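Local coordinates for protein neurotoxin (Clostridium botulinum, PDB 2QN0) that is the zinc protease light chain of botulinum neurotoxin C1 and probably acts by cleaving neuronal SNARE proteins, at residues Asp48-Asn53 against Ile191-Pro196; Pro74-Thr79 against Thr159-Asn164. All coordinates share one frame; numbering follows the deposited sequence.

Contact 1: Asp48-Asn53 against Ile191-Pro196; sequences DRFSRN and IISISP
The aromatic ring of Phe50 lies against the side chains of Ile191 and Ser193, which alternate with Ile192 along the strand and so point to the same side of it. Ile191 uses both of its branches. Its CG2 methyl sits over one ring face in a CH-pi contact, 4.3 Å from the Phe50 ring centroid and only 13° off the normal, though somewhat offset toward the rim. The longer branch runs on until Ile191 CD1 lies 3.8 Å from Phe50 CZ. The two side chains cross nearly at right angles, and a branched aliphatic suits this place because it sets one methyl over the face and the other, on the same side of the ring plane, beyond the CE1-CZ end. Ser193 approaches the inner end of the ring obliquely, with its OG 3.5 Å from Phe50 CD2 and 3.8 Å from Phe50 CB. With CG anti to its backbone N (chi1 -177°), Phe50 sends the ring from the loop toward the strand.

No hydrogen bond joins the two segments directly. The hydroxyl of Ser193 is paired instead with that of Thr159, on the strand 156-159 that lies between 43-46 and 190-193 in the sheet; Phe50 and Ile191 also touch Thr159. Backbone bonds from Asp48 to Gly160 and from Phe50 to Pro161 align the loop with this same intervening chain. Farther along, Ser51 OG accepts from Asn53 N at 3.1 Å, forming an ST turn.

On the other side of the strand, Ile192 packs on Glu230 and Leu231 of the zinc-binding helix 223-238. Phe50 thus packs on the strand face turned away from that helix, the Ser193 side chain about 12 Å from the zinc ion; apolar surface supplies the adhesion, and the one hydroxyl has its polar partner in another.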
ATOM      1  N   ASP A  48       7.071  10.223   8.157  1.00 18.84           N
ATOM      2  CA  ASP A  48       6.398  10.980   9.215  1.00 17.84           C
ATOM      3  C   ASP A  48       5.063  10.343   9.592  1.00 20.36           C
ATOM      4  O   ASP A  48       4.502   9.559   8.825  1.00 18.29           O
ATOM      5  CB  ASP A  48       6.072  12.407   8.757  1.00 19.25           C
ATOM      6  CG  ASP A  48       7.288  13.200   8.341  1.00 21.21           C
ATOM      7  OD1 ASP A  48       8.429  12.766   8.605  1.00 24.41           O
ATOM      8  OD2 ASP A  48       7.082  14.282   7.750  1.00 22.54           O
ATOM      9  N   ARG A  49       4.551  10.691  10.769  1.00 17.81           N
ATOM     10  CA  ARG A  49       3.243  10.196  11.185  1.00 19.05           C
ATOM     11  C   ARG A  49       2.274  10.954  10.276  1.00 19.05           C
ATOM     12  O   ARG A  49       2.560  12.081   9.862  1.00 19.03           O
ATOM     13  CB  ARG A  49       2.975  10.519  12.663  1.00 20.07           C
ATOM     14  CG  ARG A  49       3.875   9.761  13.635  1.00 19.25           C
ATOM     15  CD  ARG A  49       3.670   8.246  13.533  1.00 20.57           C
ATOM     16  NE  ARG A  49       2.381   7.819  14.083  1.00 20.99           N
ATOM     17  CZ  ARG A  49       2.131   7.685  15.383  1.00 24.20           C
ATOM     18  NH1 ARG A  49       3.083   7.938  16.274  1.00 22.74           N
ATOM     19  NH2 ARG A  49       0.929   7.293  15.796  1.00 21.65           N
ATOM     20  N   PHE A  50       1.134  10.340   9.968  1.00 19.25           N
ATOM     21  CA  PHE A  50       0.154  10.930   9.058  1.00 19.06           C
ATOM     22  C   PHE A  50      -1.254  10.919   9.649  1.00 19.03           C
ATOM     23  O   PHE A  50      -1.645   9.966  10.316  1.00 19.70           O
ATOM     24  CB  PHE A  50       0.164  10.129   7.743  1.00 17.60           C
ATOM     25  CG  PHE A  50      -0.760  10.660   6.674  1.00 18.48           C
ATOM     26  CD1 PHE A  50      -0.378  11.729   5.869  1.00 20.31           C
ATOM     27  CD2 PHE A  50      -1.996  10.059   6.446  1.00 19.62           C
ATOM     28  CE1 PHE A  50      -1.210  12.191   4.846  1.00 21.24           C
ATOM     29  CE2 PHE A  50      -2.837  10.514   5.424  1.00 18.30           C
ATOM     30  CZ  PHE A  50      -2.442  11.583   4.623  1.00 19.59           C
ATOM     31  N   SER A  51      -2.015  11.978   9.402  1.00 19.46           N
ATOM     32  CA  SER A  51      -3.384  12.039   9.898  1.00 20.66           C
ATOM     33  C   SER A  51      -4.287  12.826   8.965  1.00 21.68           C
ATOM     34  O   SER A  51      -3.832  13.717   8.243  1.00 20.41           O
ATOM     35  CB  SER A  51      -3.436  12.661  11.294  1.00 23.90           C
ATOM     36  OG  SER A  51      -4.777  12.722  11.759  1.00 23.01           O
ATOM     37  N   ARG A  52      -5.569  12.478   8.980  1.00 22.73           N
ATOM     38  CA  ARG A  52      -6.567  13.149   8.160  1.00 24.92           C
ATOM     39  C   ARG A  52      -7.595  13.831   9.057  1.00 27.15           C
ATOM     40  O   ARG A  52      -8.520  14.482   8.572  1.00 27.41           O
ATOM     41  CB  ARG A  52      -7.266  12.138   7.246  1.00 24.35           C
ATOM     42  CG  ARG A  52      -6.372  11.586   6.140  1.00 23.78           C
ATOM     43  CD  ARG A  52      -5.979  12.700   5.183  1.00 24.74           C
ATOM     44  NE  ARG A  52      -7.163  13.309   4.589  1.00 27.23           N
ATOM     45  CZ  ARG A  52      -7.411  14.614   4.584  1.00 28.13           C
ATOM     46  NH1 ARG A  52      -6.556  15.461   5.141  1.00 26.84           N
ATOM     47  NH2 ARG A  52      -8.525  15.071   4.029  1.00 29.46           N
ATOM     48  N   ASN A  53      -7.424  13.685  10.367  1.00 29.34           N
ATOM     49  CA  ASN A  53      -8.345  14.291  11.328  1.00 33.09           C
ATOM     50  C   ASN A  53      -7.932  15.708  11.715  1.00 34.35           C
ATOM     51  O   ASN A  53      -6.755  15.979  11.955  1.00 35.12           O
ATOM     52  CB  ASN A  53      -8.429  13.438  12.597  1.00 33.42           C
ATOM     53  CG  ASN A  53      -9.001  12.062  12.342  1.00 35.81           C
ATOM     54  OD1 ASN A  53     -10.092  11.923  11.784  1.00 37.48           O
ATOM     55  ND2 ASN A  53      -8.271  11.033  12.755  1.00 34.68           N
ATOM     56  N   ILE A 191      -1.866   6.808  -0.710  1.00 14.33           N
ATOM     57  CA  ILE A 191      -0.985   7.075   0.419  1.00 14.73           C
ATOM     58  C   ILE A 191      -1.144   5.867   1.329  1.00 14.25           C
ATOM     59  O   ILE A 191      -2.260   5.510   1.712  1.00 14.84           O
ATOM     60  CB  ILE A 191      -1.368   8.354   1.196  1.00 15.01           C
ATOM     61  CG1 ILE A 191      -1.020   9.590   0.358  1.00 17.81           C
ATOM     62  CG2 ILE A 191      -0.623   8.388   2.538  1.00 17.51           C
ATOM     63  CD1 ILE A 191      -1.284  10.918   1.055  1.00 18.97           C
ATOM     64  N   ILE A 192      -0.026   5.220   1.634  1.00 14.12           N
ATOM     65  CA  ILE A 192      -0.010   4.052   2.504  1.00 13.22           C
ATOM     66  C   ILE A 192       0.626   4.467   3.829  1.00 15.06           C
ATOM     67  O   ILE A 192       1.784   4.874   3.850  1.00 17.45           O
ATOM     68  CB  ILE A 192       0.845   2.912   1.894  1.00 14.00           C
ATOM     69  CG1 ILE A 192       0.199   2.398   0.602  1.00 13.91           C
ATOM     70  CG2 ILE A 192       1.006   1.776   2.908  1.00 14.88           C
ATOM     71  CD1 ILE A 192       1.028   1.336  -0.122  1.00 13.18           C
ATOM     72  N   SER A 193      -0.132   4.377   4.921  1.00 14.04           N
ATOM     73  CA  SER A 193       0.375   4.738   6.251  1.00 15.32           C
ATOM     74  C   SER A 193       0.610   3.422   6.979  1.00 17.06           C
ATOM     75  O   SER A 193      -0.323   2.639   7.195  1.00 15.51           O
ATOM     76  CB  SER A 193      -0.646   5.605   6.982  1.00 15.79           C
ATOM     77  OG  SER A 193      -0.898   6.782   6.233  1.00 18.78           O
ATOM     78  N   ILE A 194       1.852   3.191   7.392  1.00 15.50           N
ATOM     79  CA  ILE A 194       2.189   1.905   7.974  1.00 15.56           C
ATOM     80  C   ILE A 194       3.529   1.882   8.709  1.00 16.61           C
ATOM     81  O   ILE A 194       4.357   2.778   8.550  1.00 17.75           O
ATOM     82  CB  ILE A 194       2.282   0.894   6.809  1.00 16.36           C
ATOM     83  CG1 ILE A 194       2.518  -0.530   7.302  1.00 17.36           C
ATOM     84  CG2 ILE A 194       3.426   1.319   5.880  1.00 16.30           C
ATOM     85  CD1 ILE A 194       2.548  -1.543   6.164  1.00 17.49           C
ATOM     86  N   SER A 195       3.714   0.845   9.520  1.00 15.93           N
ATOM     87  CA  SER A 195       4.976   0.596  10.211  1.00 17.85           C
ATOM     88  C   SER A 195       5.066  -0.922  10.272  1.00 17.98           C
ATOM     89  O   SER A 195       4.597  -1.544  11.221  1.00 18.29           O
ATOM     90  CB  SER A 195       5.002   1.167  11.622  1.00 20.66           C
ATOM     91  OG  SER A 195       6.291   0.937  12.176  1.00 20.37           O
ATOM     92  N   PRO A 196       5.671  -1.537   9.246  1.00 18.96           N
ATOM     93  CA  PRO A 196       5.822  -2.991   9.157  1.00 18.56           C
ATOM     94  C   PRO A 196       6.499  -3.701  10.324  1.00 20.45           C
ATOM     95  O   PRO A 196       6.246  -4.886  10.534  1.00 19.72           O
ATOM     96  CB  PRO A 196       6.587  -3.183   7.848  1.00 18.90           C
ATOM     97  CG  PRO A 196       6.162  -2.006   7.027  1.00 19.39           C
ATOM     98  CD  PRO A 196       6.205  -0.884   8.037  1.00 20.27           C
TER

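Contact 2: Pro74-Thr79 against Thr159-Asn164; sequences PNYLST and TGPREN
Tyr76 and Leu77 meet Gly160 and Pro161 in a buried apolar contact between two loops, one leading into helix 80-97 and the other leaving strand 156-159. Tyr76 holds CG anti to its backbone N (chi1 177°), which carries the ring to Pro161. Pro161 stands at the edge of that ring, its CD 3.8 Å from Tyr76 CE2 and its CG in the ring plane, so the stiff pyrrolidine meets an aromatic rim and leaves the faces alone. Over one of those faces lies Tyr76's own neighbour, Leu77 CG, 3.7 Å above the ring plane and offset toward the rim.

Leu77 completes the contact through one methyl: its CD1 lies 4.0 Å from Pro161 CD and 3.7 Å from Gly160 CA, an approach to the backbone that the lack of a side chain on glycine permits. Gly160 O is itself held by Thr159 OG1, which donates 2.8 Å away in the carbonyl plane, on a lone pair. The phenol of Tyr76 reaches beyond the contact to the hydroxyl of Ser195.

Tyr76 and Leu77 occupy the two central positions of a type II beta turn from Asn75 to Ser78, with Leu77 at the corner of positive phi (72°). Asn75 O accepts from Ser78 N and, at 2.7 Å, from Ser78 OG, both on the same face of its plane. Thr79 follows directly as the N-cap of helix 80-97, so a beta turn and helix start dock on the loop leaving the interior strand 156-159.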
ATOM      1  N   PRO A  74       2.286   8.566  20.943  1.00 28.77           N
ATOM      2  CA  PRO A  74       2.450   9.898  20.356  1.00 28.98           C
ATOM      3  C   PRO A  74       3.885  10.286  20.018  1.00 28.37           C
ATOM      4  O   PRO A  74       4.109  11.218  19.250  1.00 28.40           O
ATOM      5  CB  PRO A  74       1.836  10.812  21.413  1.00 29.44           C
ATOM      6  CG  PRO A  74       2.189  10.108  22.688  1.00 29.92           C
ATOM      7  CD  PRO A  74       1.862   8.665  22.352  1.00 29.35           C
ATOM      8  N   ASN A  75       4.854   9.567  20.573  1.00 28.97           N
ATOM      9  CA  ASN A  75       6.254   9.885  20.315  1.00 29.22           C
ATOM     10  C   ASN A  75       6.918   9.031  19.238  1.00 28.63           C
ATOM     11  O   ASN A  75       8.071   9.272  18.880  1.00 28.90           O
ATOM     12  CB  ASN A  75       7.060   9.794  21.613  1.00 31.47           C
ATOM     13  CG  ASN A  75       6.503  10.689  22.700  1.00 33.18           C
ATOM     14  OD1 ASN A  75       6.274  11.880  22.482  1.00 35.11           O
ATOM     15  ND2 ASN A  75       6.278  10.122  23.879  1.00 35.06           N
ATOM     16  N   TYR A  76       6.207   8.035  18.719  1.00 26.37           N
ATOM     17  CA  TYR A  76       6.780   7.191  17.674  1.00 24.96           C
ATOM     18  C   TYR A  76       6.968   8.023  16.403  1.00 23.29           C
ATOM     19  O   TYR A  76       6.025   8.653  15.920  1.00 24.08           O
ATOM     20  CB  TYR A  76       5.872   5.991  17.389  1.00 24.18           C
ATOM     21  CG  TYR A  76       6.375   5.122  16.264  1.00 23.36           C
ATOM     22  CD1 TYR A  76       7.641   4.541  16.320  1.00 23.88           C
ATOM     23  CD2 TYR A  76       5.597   4.897  15.128  1.00 22.03           C
ATOM     24  CE1 TYR A  76       8.123   3.759  15.274  1.00 24.51           C
ATOM     25  CE2 TYR A  76       6.069   4.116  14.075  1.00 21.52           C
ATOM     26  CZ  TYR A  76       7.330   3.553  14.154  1.00 22.04           C
ATOM     27  OH  TYR A  76       7.806   2.787  13.114  1.00 22.02           O
ATOM     28  N   LEU A  77       8.192   8.016  15.876  1.00 24.27           N
ATOM     29  CA  LEU A  77       8.564   8.768  14.675  1.00 25.25           C
ATOM     30  C   LEU A  77       8.639  10.274  14.899  1.00 26.25           C
ATOM     31  O   LEU A  77       8.575  11.047  13.945  1.00 27.11           O
ATOM     32  CB  LEU A  77       7.589   8.494  13.523  1.00 25.36           C
ATOM     33  CG  LEU A  77       7.726   7.174  12.769  1.00 25.46           C
ATOM     34  CD1 LEU A  77       6.851   7.221  11.509  1.00 22.79           C
ATOM     35  CD2 LEU A  77       9.181   6.944  12.388  1.00 26.09           C
ATOM     36  N   SER A  78       8.788  10.695  16.150  1.00 26.56           N
ATOM     37  CA  SER A  78       8.857  12.120  16.451  1.00 27.61           C
ATOM     38  C   SER A  78      10.237  12.716  16.197  1.00 27.45           C
ATOM     39  O   SER A  78      10.350  13.867  15.784  1.00 30.71           O
ATOM     40  CB  SER A  78       8.451  12.377  17.909  1.00 28.28           C
ATOM     41  OG  SER A  78       9.302  11.686  18.808  1.00 31.05           O
ATOM     42  N   THR A  79      11.284  11.934  16.440  1.00 26.54           N
ATOM     43  CA  THR A  79      12.650  12.413  16.251  1.00 26.57           C
ATOM     44  C   THR A  79      13.231  12.035  14.896  1.00 26.69           C
ATOM     45  O   THR A  79      12.766  11.096  14.250  1.00 25.39           O
ATOM     46  CB  THR A  79      13.586  11.854  17.335  1.00 26.16           C
ATOM     47  OG1 THR A  79      13.668  10.430  17.203  1.00 26.09           O
ATOM     48  CG2 THR A  79      13.062  12.200  18.723  1.00 27.80           C
ATOM     49  N   THR A 159       3.902   6.487   4.081  1.00 15.86           N
ATOM     50  CA  THR A 159       4.142   7.338   5.244  1.00 17.00           C
ATOM     51  C   THR A 159       4.135   6.472   6.488  1.00 16.50           C
ATOM     52  O   THR A 159       3.840   5.275   6.425  1.00 15.45           O
ATOM     53  CB  THR A 159       3.034   8.398   5.453  1.00 18.68           C
ATOM     54  OG1 THR A 159       1.855   7.763   5.971  1.00 19.31           O
ATOM     55  CG2 THR A 159       2.695   9.094   4.149  1.00 19.32           C
ATOM     56  N   GLY A 160       4.466   7.087   7.617  1.00 16.21           N
ATOM     57  CA  GLY A 160       4.442   6.375   8.875  1.00 15.72           C
ATOM     58  C   GLY A 160       2.982   6.193   9.249  1.00 16.96           C
ATOM     59  O   GLY A 160       2.097   6.720   8.567  1.00 16.96           O
ATOM     60  N   PRO A 161       2.694   5.479  10.342  1.00 17.01           N
ATOM     61  CA  PRO A 161       1.328   5.219  10.808  1.00 18.38           C
ATOM     62  C   PRO A 161       0.496   6.445  11.148  1.00 18.29           C
ATOM     63  O   PRO A 161       1.019   7.538  11.389  1.00 17.92           O
ATOM     64  CB  PRO A 161       1.538   4.353  12.052  1.00 18.24           C
ATOM     65  CG  PRO A 161       2.878   3.739  11.843  1.00 19.33           C
ATOM     66  CD  PRO A 161       3.675   4.864  11.249  1.00 17.48           C
ATOM     67  N   ARG A 162      -0.815   6.244  11.166  1.00 16.94           N
ATOM     68  CA  ARG A 162      -1.741   7.297  11.542  1.00 19.05           C
ATOM     69  C   ARG A 162      -1.871   7.135  13.056  1.00 19.70           C
ATOM     70  O   ARG A 162      -0.931   6.672  13.707  1.00 20.80           O
ATOM     71  CB  ARG A 162      -3.096   7.097  10.863  1.00 17.97           C
ATOM     72  CG  ARG A 162      -3.043   7.137   9.334  1.00 19.58           C
ATOM     73  CD  ARG A 162      -4.438   7.354   8.768  1.00 21.47           C
ATOM     74  NE  ARG A 162      -4.495   7.302   7.308  1.00 23.86           N
ATOM     75  CZ  ARG A 162      -5.558   7.675   6.599  1.00 24.32           C
ATOM     76  NH1 ARG A 162      -6.642   8.127   7.218  1.00 26.24           N
ATOM     77  NH2 ARG A 162      -5.546   7.594   5.277  1.00 24.16           N
ATOM     78  N   GLU A 163      -3.026   7.486  13.616  1.00 20.48           N
ATOM     79  CA  GLU A 163      -3.228   7.371  15.060  1.00 22.50           C
ATOM     80  C   GLU A 163      -2.953   5.973  15.620  1.00 22.65           C
ATOM     81  O   GLU A 163      -2.171   5.823  16.563  1.00 23.35           O
ATOM     82  CB  GLU A 163      -4.649   7.812  15.438  1.00 23.44           C
ATOM     83  CG  GLU A 163      -4.896   9.321  15.344  1.00 25.24           C
ATOM     84  CD  GLU A 163      -5.149   9.814  13.926  1.00 26.27           C
ATOM     85  OE1 GLU A 163      -5.093   9.000  12.981  1.00 27.87           O
ATOM     86  OE2 GLU A 163      -5.410  11.027  13.756  1.00 26.10           O
ATOM     87  N   ASN A 164      -3.591   4.954  15.050  1.00 21.63           N
ATOM     88  CA  ASN A 164      -3.396   3.578  15.509  1.00 20.98           C
ATOM     89  C   ASN A 164      -2.220   2.956  14.758  1.00 22.25           C
ATOM     90  O   ASN A 164      -2.319   2.642  13.573  1.00 20.22           O
ATOM     91  CB  ASN A 164      -4.669   2.754  15.270  1.00 22.34           C
ATOM     92  CG  ASN A 164      -4.583   1.360  15.865  1.00 21.56           C
ATOM     93  OD1 ASN A 164      -3.518   0.920  16.293  1.00 21.57           O
ATOM     94  ND2 ASN A 164      -5.710   0.650  15.881  1.00 21.74           N
TER

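How the contacts relate
Both contacts are buried and free of hydrogen bonds across their own segments, yet contact 1, centred about 11 Å from the centre of the molecule against about 17 Å for contact 2, presses a loop aromatic on a sheet strand, whereas contact 2 joins two loops through a tyrosine rim, a leucine methyl and a proline. The chain from Thr159 to Arg162 connects them: Ile192 O and Thr159 N are 2.7 Å apart, a probable backbone hydrogen bond, and Ser195 packs on Pro161 while its OG probably bonds Tyr76 OH at 2.6 Å. Arg49 adds a polar tie, its guanidinium bonding the carbonyls of Tyr76, Pro161 and Arg162. Between the contacts, polar bonds are added to the packing.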